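Local coordinates for protein computational Design of Enzyme (Synthetic construct, PDB 3TP4) that is a computationally designed enzyme on a glycosyl hydrolase family 26-type barrel, probably intended to carry an activated serine in a catalytic triad, at residues E4-V9 against S19-L24; Y97-D102 against T164-V169; E153-S158 against V210-Y215. All coordinates share one frame; numbering follows the deposited sequence.

Contact 1 of 3, residues E4-V9 against S19-L24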
loop_
_atom_site.group_PDB
_atom_site.type_symbol
_atom_site.label_atom_id
_atom_site.label_comp_id
_atom_site.label_asym_id
_atom_site.label_seq_id
_atom_site.Cartn_x
_atom_site.Cartn_y
_atom_site.Cartn_z
ATOM N N GLU A 4 -17.089 -15.461 -11.871
ATOM C CA GLU A 4 -16.706 -14.791 -10.631
ATOM C C GLU A 4 -16.699 -13.268 -10.788
ATOM O O GLU A 4 -16.190 -12.739 -11.780
ATOM C CB GLU A 4 -15.331 -15.286 -10.170
ATOM C CG GLU A 4 -14.948 -14.873 -8.752
ATOM C CD GLU A 4 -13.508 -15.233 -8.397
ATOM O OE1 GLU A 4 -12.850 -15.950 -9.189
ATOM O OE2 GLU A 4 -13.033 -14.794 -7.325
ATOM N N THR A 5 -17.270 -12.575 -9.805
ATOM C CA THR A 5 -17.294 -11.111 -9.783
ATOM C C THR A 5 -16.699 -10.612 -8.471
ATOM O O THR A 5 -17.066 -11.094 -7.400
ATOM C CB THR A 5 -18.737 -10.578 -9.887
ATOM O OG1 THR A 5 -19.388 -11.161 -11.023
ATOM C CG2 THR A 5 -18.747 -9.054 -10.016
ATOM N N ILE A 6 -15.793 -9.644 -8.538
ATOM C CA ILE A 6 -15.194 -9.137 -7.306
ATOM C C ILE A 6 -15.147 -7.619 -7.210
ATOM O O ILE A 6 -15.084 -6.913 -8.217
ATOM C CB ILE A 6 -13.770 -9.683 -7.082
ATOM C CG1 ILE A 6 -12.866 -9.304 -8.254
ATOM C CG2 ILE A 6 -13.801 -11.193 -6.888
ATOM C CD1 ILE A 6 -11.411 -9.631 -8.009
ATOM N N ALA A 7 -15.163 -7.134 -5.975
ATOM C CA ALA A 7 -14.978 -5.721 -5.703
ATOM C C ALA A 7 -13.507 -5.415 -5.867
ATOM O O ALA A 7 -12.665 -5.988 -5.174
ATOM C CB ALA A 7 -15.429 -5.392 -4.293
ATOM N N ILE A 8 -13.197 -4.531 -6.807
ATOM C CA ILE A 8 -11.820 -4.136 -7.057
ATOM C C ILE A 8 -11.789 -2.631 -7.243
ATOM O O ILE A 8 -12.670 -2.063 -7.884
ATOM C CB ILE A 8 -11.240 -4.846 -8.297
ATOM C CG1 ILE A 8 -9.858 -4.292 -8.642
ATOM C CG2 ILE A 8 -12.176 -4.705 -9.485
ATOM C CD1 ILE A 8 -9.074 -5.147 -9.685
ATOM N N VAL A 9 -10.782 -1.984 -6.668
ATOM C CA VAL A 9 -10.706 -0.524 -6.681
ATOM C C VAL A 9 -10.763 0.049 -8.093
ATOM O O VAL A 9 -11.474 1.024 -8.355
ATOM C CB VAL A 9 -9.456 -0.044 -5.918
ATOM C CG1 VAL A 9 -9.154 1.413 -6.226
ATOM C CG2 VAL A 9 -9.681 -0.242 -4.405
ATOM N N SER A 19 -7.578 -11.061 -12.010
ATOM C CA SER A 19 -7.220 -12.434 -11.663
ATOM C C SER A 19 -6.381 -12.478 -10.382
ATOM O O SER A 19 -6.639 -13.279 -9.473
ATOM C CB SER A 19 -6.430 -13.081 -12.811
ATOM O OG SER A 19 -6.029 -14.392 -12.466
ATOM N N LEU A 20 -5.370 -11.620 -10.316
ATOM C CA LEU A 20 -4.472 -11.617 -9.160
ATOM C C LEU A 20 -5.245 -11.357 -7.875
ATOM O O LEU A 20 -5.027 -12.027 -6.868
ATOM C CB LEU A 20 -3.363 -10.570 -9.324
ATOM C CG LEU A 20 -2.410 -10.437 -8.127
ATOM C CD1 LEU A 20 -1.758 -11.781 -7.759
ATOM C CD2 LEU A 20 -1.334 -9.381 -8.384
ATOM N N LEU A 21 -6.149 -10.380 -7.899
ATOM C CA LEU A 21 -6.911 -10.072 -6.685
ATOM C C LEU A 21 -7.756 -11.271 -6.251
ATOM O O LEU A 21 -7.870 -11.565 -5.062
ATOM C CB LEU A 21 -7.780 -8.832 -6.880
ATOM C CG LEU A 21 -8.423 -8.276 -5.612
ATOM C CD1 LEU A 21 -7.374 -7.954 -4.567
ATOM C CD2 LEU A 21 -9.282 -7.028 -5.936
ATOM N N SER A 22 -8.334 -11.974 -7.223
ATOM C CA SER A 22 -9.076 -13.201 -6.945
ATOM C C SER A 22 -8.178 -14.283 -6.355
ATOM O O SER A 22 -8.562 -14.979 -5.421
ATOM C CB SER A 22 -9.732 -13.735 -8.222
ATOM O OG SER A 22 -10.318 -15.011 -7.990
ATOM N N TYR A 23 -6.991 -14.437 -6.924
ATOM C CA TYR A 23 -6.052 -15.443 -6.453
ATOM C C TYR A 23 -5.640 -15.170 -5.005
ATOM O O TYR A 23 -5.645 -16.078 -4.171
ATOM C CB TYR A 23 -4.825 -15.508 -7.376
ATOM C CG TYR A 23 -3.664 -16.271 -6.790
ATOM C CD1 TYR A 23 -3.564 -17.653 -6.937
ATOM C CD2 TYR A 23 -2.669 -15.611 -6.086
ATOM C CE1 TYR A 23 -2.500 -18.345 -6.403
ATOM C CE2 TYR A 23 -1.606 -16.288 -5.555
ATOM C CZ TYR A 23 -1.520 -17.654 -5.715
ATOM O OH TYR A 23 -0.451 -18.320 -5.169
ATOM N N LEU A 24 -5.291 -13.922 -4.707
ATOM C CA LEU A 24 -4.862 -13.567 -3.356
ATOM C C LEU A 24 -5.971 -13.833 -2.328
ATOM O O LEU A 24 -5.692 -14.266 -1.216
ATOM C CB LEU A 24 -4.388 -12.110 -3.305
ATOM C CG LEU A 24 -3.101 -11.838 -4.105
ATOM C CD1 LEU A 24 -2.820 -10.319 -4.234
ATOM C CD2 LEU A 24 -1.920 -12.585 -3.470
HETATM O O HOH W 1 -10.982 -16.169 -5.046
#
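Leu21, on the helix 15-27, presses its side chain into the corner between Ile6 and Ile8 of the N-terminal segment. Its CB lies 3.9 Å from Ile6 CD1, while CD2 of the same leucine reaches 3.8 Å to Ile8 CB, so the root of the leucine serves Ile6 and one terminal methyl serves Ile8. That CD2 also sits 3.6 Å from the backbone oxygen Ala7 O. Ile6 places CG1 between its backbone N and carbonyl carbon (chi1 59°), and the extended continuation to CD1 lays the methyl over the helix backbone, 3.9 Å from Ser22 N. The polar half of the contact belongs to Ser22. Its hydroxyl donates to the carboxylate of Glu4, Ser22 OG to Glu4 OE2 at 2.8 Å, meeting that oxygen on the syn side and 21° out of the carboxylate plane. A water that donates to Ser22 O at 2.7 Å is only weakly bonded to Glu4 OE2. Glu4 is poorly ordered, so its hydrogen bond is probably less firmly fixed than the packing round Leu21. Ser22 OG has a second partner in the guanidinium group of Arg364. The axes of strand 4-6 and helical residues 19-24 are nearly perpendicular, at 92°. Strand 4-6 pairs in parallel with 366-368, and Leu21 and Ile8 both touch Leu214 of strand 213-217, while Leu21 also meets Val277; helix 15-27 thus lies against the beginnings of barrel strands.

Contact 2 of 3, residues Y97-D102 against T164-V169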
loop_
_atom_site.group_PDB
_atom_site.type_symbol
_atom_site.label_atom_id
_atom_site.label_comp_id
_atom_site.label_asym_id
_atom_site.label_seq_id
_atom_site.Cartn_x
_atom_site.Cartn_y
_atom_site.Cartn_z
ATOM N N TYR A 97 13.476 -5.653 -13.593
ATOM C CA TYR A 97 13.488 -6.545 -12.439
ATOM C C TYR A 97 12.091 -7.074 -12.113
ATOM O O TYR A 97 11.950 -8.203 -11.638
ATOM C CB TYR A 97 14.086 -5.831 -11.232
ATOM C CG TYR A 97 15.600 -5.843 -11.196
ATOM C CD1 TYR A 97 16.351 -5.699 -12.362
ATOM C CD2 TYR A 97 16.280 -5.986 -9.993
ATOM C CE1 TYR A 97 17.737 -5.702 -12.322
ATOM C CE2 TYR A 97 17.653 -5.996 -9.944
ATOM C CZ TYR A 97 18.380 -5.852 -11.109
ATOM O OH TYR A 97 19.753 -5.863 -11.042
ATOM N N ILE A 98 11.065 -6.263 -12.366
ATOM C CA ILE A 98 9.676 -6.692 -12.176
ATOM C C ILE A 98 9.325 -7.749 -13.211
ATOM O O ILE A 98 8.654 -8.739 -12.907
ATOM C CB ILE A 98 8.679 -5.500 -12.288
ATOM C CG1 ILE A 98 8.666 -4.687 -10.992
ATOM C CG2 ILE A 98 7.265 -5.991 -12.608
ATOM C CD1 ILE A 98 7.913 -3.357 -11.099
ATOM N N ARG A 99 9.784 -7.537 -14.443
ATOM C CA ARG A 99 9.565 -8.510 -15.516
ATOM C C ARG A 99 10.236 -9.849 -15.186
ATOM O O ARG A 99 9.656 -10.925 -15.387
ATOM C CB ARG A 99 10.102 -7.960 -16.849
ATOM C CG ARG A 99 9.148 -6.999 -17.556
ATOM C CD ARG A 99 9.849 -6.124 -18.609
ATOM N NE ARG A 99 10.830 -6.870 -19.395
ATOM C CZ ARG A 99 10.518 -7.749 -20.342
ATOM N NH1 ARG A 99 9.244 -7.993 -20.636
ATOM N NH2 ARG A 99 11.482 -8.385 -21.001
ATOM N N LYS A 100 11.464 -9.770 -14.686
ATOM C CA LYS A 100 12.226 -10.956 -14.311
ATOM C C LYS A 100 11.520 -11.731 -13.203
ATOM O O LYS A 100 11.513 -12.968 -13.202
ATOM C CB LYS A 100 13.635 -10.557 -13.874
ATOM C CG LYS A 100 14.579 -10.288 -15.056
ATOM C CD LYS A 100 15.856 -9.584 -14.632
ATOM C CE LYS A 100 16.870 -9.519 -15.812
ATOM N NZ LYS A 100 17.882 -8.436 -15.614
ATOM N N ALA A 101 10.915 -10.998 -12.270
ATOM C CA ALA A 101 10.239 -11.629 -11.148
ATOM C C ALA A 101 8.990 -12.316 -11.657
ATOM O O ALA A 101 8.668 -13.434 -11.253
ATOM C CB ALA A 101 9.885 -10.588 -10.086
ATOM N N ASP A 102 8.276 -11.638 -12.551
ATOM C CA ASP A 102 7.092 -12.215 -13.155
ATOM C C ASP A 102 7.488 -13.484 -13.910
ATOM O O ASP A 102 6.777 -14.484 -13.865
ATOM C CB ASP A 102 6.432 -11.223 -14.126
ATOM C CG ASP A 102 5.246 -11.829 -14.856
ATOM O OD1 ASP A 102 4.182 -12.019 -14.228
ATOM O OD2 ASP A 102 5.370 -12.115 -16.062
ATOM N N THR A 164 1.762 -7.872 -22.361
ATOM C CA THR A 164 0.809 -7.927 -21.256
ATOM C C THR A 164 1.313 -7.163 -20.023
ATOM O O THR A 164 2.434 -7.368 -19.572
ATOM C CB THR A 164 0.502 -9.386 -20.857
ATOM O OG1 THR A 164 0.017 -10.109 -21.997
ATOM C CG2 THR A 164 -0.547 -9.428 -19.757
ATOM N N LEU A 165 0.482 -6.275 -19.486
ATOM C CA LEU A 165 0.828 -5.590 -18.252
ATOM C C LEU A 165 0.927 -6.609 -17.123
ATOM O O LEU A 165 0.082 -7.495 -17.004
ATOM C CB LEU A 165 -0.217 -4.523 -17.901
ATOM C CG LEU A 165 -0.251 -3.294 -18.819
ATOM C CD1 LEU A 165 -1.616 -2.628 -18.792
ATOM C CD2 LEU A 165 0.847 -2.303 -18.450
ATOM N N ILE A 166 1.960 -6.469 -16.305
ATOM C CA ILE A 166 2.129 -7.294 -15.113
ATOM C C ILE A 166 1.428 -6.628 -13.922
ATOM O O ILE A 166 1.703 -5.471 -13.608
ATOM C CB ILE A 166 3.620 -7.436 -14.791
ATOM C CG1 ILE A 166 4.368 -8.040 -15.987
ATOM C CG2 ILE A 166 3.833 -8.269 -13.533
ATOM C CD1 ILE A 166 5.861 -7.995 -15.826
ATOM N N PRO A 167 0.509 -7.348 -13.264
ATOM C CA PRO A 167 -0.166 -6.732 -12.114
ATOM C C PRO A 167 0.810 -6.423 -10.986
ATOM O O PRO A 167 1.781 -7.153 -10.780
ATOM C CB PRO A 167 -1.187 -7.797 -11.690
ATOM C CG PRO A 167 -1.405 -8.620 -12.941
ATOM C CD PRO A 167 -0.058 -8.664 -13.604
ATOM N N ILE A 168 0.555 -5.328 -10.280
ATOM C CA ILE A 168 1.417 -4.867 -9.204
ATOM C C ILE A 168 0.559 -4.482 -8.001
ATOM O O ILE A 168 -0.437 -3.767 -8.142
ATOM C CB ILE A 168 2.249 -3.636 -9.646
ATOM C CG1 ILE A 168 3.305 -4.045 -10.673
ATOM C CG2 ILE A 168 2.947 -2.992 -8.455
ATOM C CD1 ILE A 168 4.000 -2.861 -11.311
ATOM N N VAL A 169 0.921 -4.980 -6.829
ATOM C CA VAL A 169 0.259 -4.558 -5.601
ATOM C C VAL A 169 0.974 -3.306 -5.129
ATOM O O VAL A 169 2.112 -3.371 -4.642
ATOM C CB VAL A 169 0.337 -5.651 -4.522
ATOM C CG1 VAL A 169 -0.382 -5.198 -3.254
ATOM C CG2 VAL A 169 -0.255 -6.947 -5.055
#
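Ile166 and Ile98 belong to a buried, largely apolar contact at the interface between the outer helices and the strands of a beta/alpha (TIM-type) barrel, where helix 87-104 packs on the loop and first residues of strand 168-174. Ile166 does most of the work. Its CG1 lies anti to the carbonyl carbon (chi1 -58°), and the extended chain carries CD1 onto the helix between Ile98, Arg99 and Asp102. That methyl is 3.8 Å from Arg99 CA and 4.0 Å from Ile98 CG2, so it rests on helix backbone as well as on side chains; the two isoleucines slide past each other in opposite directions. Arg99 contributes only its aliphatic base, lying across the isoleucine at about a right angle, because its bent chain takes the guanidinium group away to a salt bridge with Asp161 and a hydrogen bond to Arg159 O. Two residues along, Ile168 crosses Ile98 at about a right angle, with CD1 of each meeting at 4.0 Å. Trp69 of strand 66-70 also touches Ile98, and Val110 of strand 107-113 touches Ile168. The nearest approach across the contact is from Ile166 CD1 to Asp102 CB, 3.7 Å, and the carboxylate continues against the same isoleucine, with Asp102 OD1 3.8 Å from Ile166 CG2.

Contact 3 of 3, residues E153-S158 against V210-Y215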
loop_
_atom_site.group_PDB
_atom_site.type_symbol
_atom_site.label_atom_id
_atom_site.label_comp_id
_atom_site.label_asym_id
_atom_site.label_seq_id
_atom_site.Cartn_x
_atom_site.Cartn_y
_atom_site.Cartn_z
ATOM N N GLU A 153 4.504 5.829 -15.074
ATOM C CA GLU A 153 5.468 5.398 -16.091
ATOM C C GLU A 153 5.949 3.979 -15.806
ATOM O O GLU A 153 6.048 3.144 -16.703
ATOM C CB GLU A 153 6.671 6.347 -16.097
ATOM C CG GLU A 153 6.435 7.658 -16.825
ATOM C CD GLU A 153 6.491 7.500 -18.332
ATOM O OE1 GLU A 153 6.721 6.362 -18.800
ATOM O OE2 GLU A 153 6.307 8.509 -19.048
ATOM N N LEU A 154 6.253 3.715 -14.541
ATOM C CA LEU A 154 6.713 2.387 -14.135
ATOM C C LEU A 154 5.625 1.362 -14.404
ATOM O O LEU A 154 5.880 0.290 -14.961
ATOM C CB LEU A 154 7.072 2.374 -12.650
ATOM C CG LEU A 154 7.341 0.971 -12.083
ATOM C CD1 LEU A 154 8.634 0.403 -12.653
ATOM C CD2 LEU A 154 7.380 0.995 -10.562
ATOM N N ALA A 155 4.406 1.698 -13.996
ATOM C CA ALA A 155 3.269 0.826 -14.224
ATOM C C ALA A 155 3.190 0.433 -15.697
ATOM O O ALA A 155 3.080 -0.749 -16.025
ATOM C CB ALA A 155 1.975 1.509 -13.773
ATOM N N ASP A 156 3.250 1.422 -16.588
ATOM C CA ASP A 156 3.087 1.147 -18.018
ATOM C C ASP A 156 4.255 0.348 -18.617
ATOM O O ASP A 156 4.075 -0.402 -19.583
ATOM C CB ASP A 156 2.866 2.442 -18.807
ATOM C CG ASP A 156 2.687 2.192 -20.305
ATOM O OD1 ASP A 156 1.663 1.589 -20.693
ATOM O OD2 ASP A 156 3.570 2.601 -21.094
ATOM N N ALA A 157 5.445 0.507 -18.045
ATOM C CA ALA A 157 6.633 -0.216 -18.515
ATOM C C ALA A 157 6.702 -1.668 -18.014
ATOM O O ALA A 157 7.408 -2.507 -18.582
ATOM C CB ALA A 157 7.900 0.545 -18.126
ATOM N N SER A 158 5.975 -1.971 -16.946
ATOM C CA SER A 158 5.981 -3.332 -16.403
ATOM C C SER A 158 5.092 -4.243 -17.233
ATOM O O SER A 158 3.955 -4.539 -16.862
ATOM C CB SER A 158 5.548 -3.330 -14.936
ATOM O OG SER A 158 6.453 -2.548 -14.172
ATOM N N VAL A 210 -3.816 4.182 -15.211
ATOM C CA VAL A 210 -3.145 2.981 -14.729
ATOM C C VAL A 210 -4.166 1.867 -14.555
ATOM O O VAL A 210 -5.206 2.060 -13.924
ATOM C CB VAL A 210 -2.411 3.230 -13.394
ATOM C CG1 VAL A 210 -1.921 1.908 -12.785
ATOM C CG2 VAL A 210 -1.261 4.190 -13.606
ATOM N N SER A 211 -3.879 0.698 -15.120
ATOM C CA SER A 211 -4.849 -0.385 -15.105
ATOM C C SER A 211 -4.291 -1.691 -14.544
ATOM O O SER A 211 -4.989 -2.704 -14.528
ATOM C CB SER A 211 -5.407 -0.622 -16.517
ATOM O OG SER A 211 -4.383 -1.076 -17.386
ATOM N N ASN A 212 -3.043 -1.677 -14.087
ATOM C CA ASN A 212 -2.423 -2.902 -13.566
ATOM C C ASN A 212 -2.012 -2.799 -12.092
ATOM O O ASN A 212 -1.097 -3.495 -11.649
ATOM C CB ASN A 212 -1.239 -3.365 -14.450
ATOM C CG ASN A 212 -0.146 -2.309 -14.572
ATOM O OD1 ASN A 212 -0.433 -1.121 -14.690
ATOM N ND2 ASN A 212 1.114 -2.741 -14.535
ATOM N N PHE A 213 -2.700 -1.936 -11.342
ATOM C CA PHE A 213 -2.486 -1.820 -9.902
ATOM C C PHE A 213 -3.626 -2.422 -9.064
ATOM O O PHE A 213 -4.821 -2.257 -9.368
ATOM C CB PHE A 213 -2.321 -0.357 -9.469
ATOM C CG PHE A 213 -0.942 0.206 -9.666
ATOM C CD1 PHE A 213 0.054 -0.539 -10.255
ATOM C CD2 PHE A 213 -0.647 1.494 -9.243
ATOM C CE1 PHE A 213 1.317 -0.012 -10.427
ATOM C CE2 PHE A 213 0.608 2.026 -9.415
ATOM C CZ PHE A 213 1.597 1.270 -10.009
ATOM N N LEU A 214 -3.229 -3.111 -7.999
ATOM C CA LEU A 214 -4.091 -3.383 -6.858
ATOM C C LEU A 214 -3.565 -2.471 -5.752
ATOM O O LEU A 214 -2.365 -2.224 -5.673
ATOM C CB LEU A 214 -3.991 -4.850 -6.434
ATOM C CG LEU A 214 -4.460 -5.862 -7.483
ATOM C CD1 LEU A 214 -4.295 -7.311 -6.999
ATOM C CD2 LEU A 214 -5.927 -5.586 -7.889
ATOM N N TYR A 215 -4.454 -1.950 -4.917
ATOM C CA TYR A 215 -4.064 -0.919 -3.963
ATOM C C TYR A 215 -4.011 -1.446 -2.542
ATOM O O TYR A 215 -5.003 -1.932 -2.016
ATOM C CB TYR A 215 -4.989 0.300 -4.081
ATOM C CG TYR A 215 -4.766 1.043 -5.377
ATOM C CD1 TYR A 215 -5.516 0.741 -6.516
ATOM C CD2 TYR A 215 -3.782 2.012 -5.476
ATOM C CE1 TYR A 215 -5.307 1.405 -7.708
ATOM C CE2 TYR A 215 -3.558 2.682 -6.666
ATOM C CZ TYR A 215 -4.324 2.375 -7.773
ATOM O OH TYR A 215 -4.092 3.042 -8.948
#
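Ala155 and Val210 mark the closest passage of the two backbones, with CA atoms 6.8 Å apart, where the last turn of helix 141-157 meets the loop that leads into strand 213-217. Ser158 is the first residue to leave helical angles, and its hydroxyl folds back, Ser158 OG donating to Leu154 O at 3.0 Å. The Ala155 carbonyl in this final turn takes two donors. Ser158 N approaches one face of its plane, and the Asn212 amide comes to the opposite face, ND2 to Ala155 O at 3.2 Å with a bent N-H...O angle of 145°. With chi1 at 59° the Asn212 amide swings from the loop to this helix carbonyl, and its ND2 has its stronger bond to Ile166 O, so one amide ties the helix end to the lead-in of the adjoining strand. From the same residue of the helix, the methyl Ala155 CB fits among Asn212 OD1, Val210 CG1 and Phe213 CE1, the last at 3.7 Å. Val210 CG1 in turn lies over one face of the Phe213 ring, off toward its rim, and this ring also stacks with Phe170. Such an alanine in a helix facing the outer side of parallel strands fits the close helix-on-sheet packing of a beta/alpha barrel.

Overall arrangement
Contact 1 closes first along the chain, before contacts 2 and 3 open; those two have alternating segments. Contacts 2 and 3 are close neighbours, their centres about 9 Å apart, and share the barrel sheet: strands 168-174 and 213-217 lie side by side, and backbone hydrogen bonds join Ile168 with Asn212 and Ile166 with Ser158. Contact 1 sits about 17 Å from contact 2 and about 16 Å from contact 3 (centres), yet it reaches both, Leu20 packing on Pro167 and Val9 on Tyr215. Helices 87-104 and 141-157 lie against the outside of the sheet, while helix 15-27 packs against the N-terminal ends of the strands, so the three meet round the start of two adjacent strands.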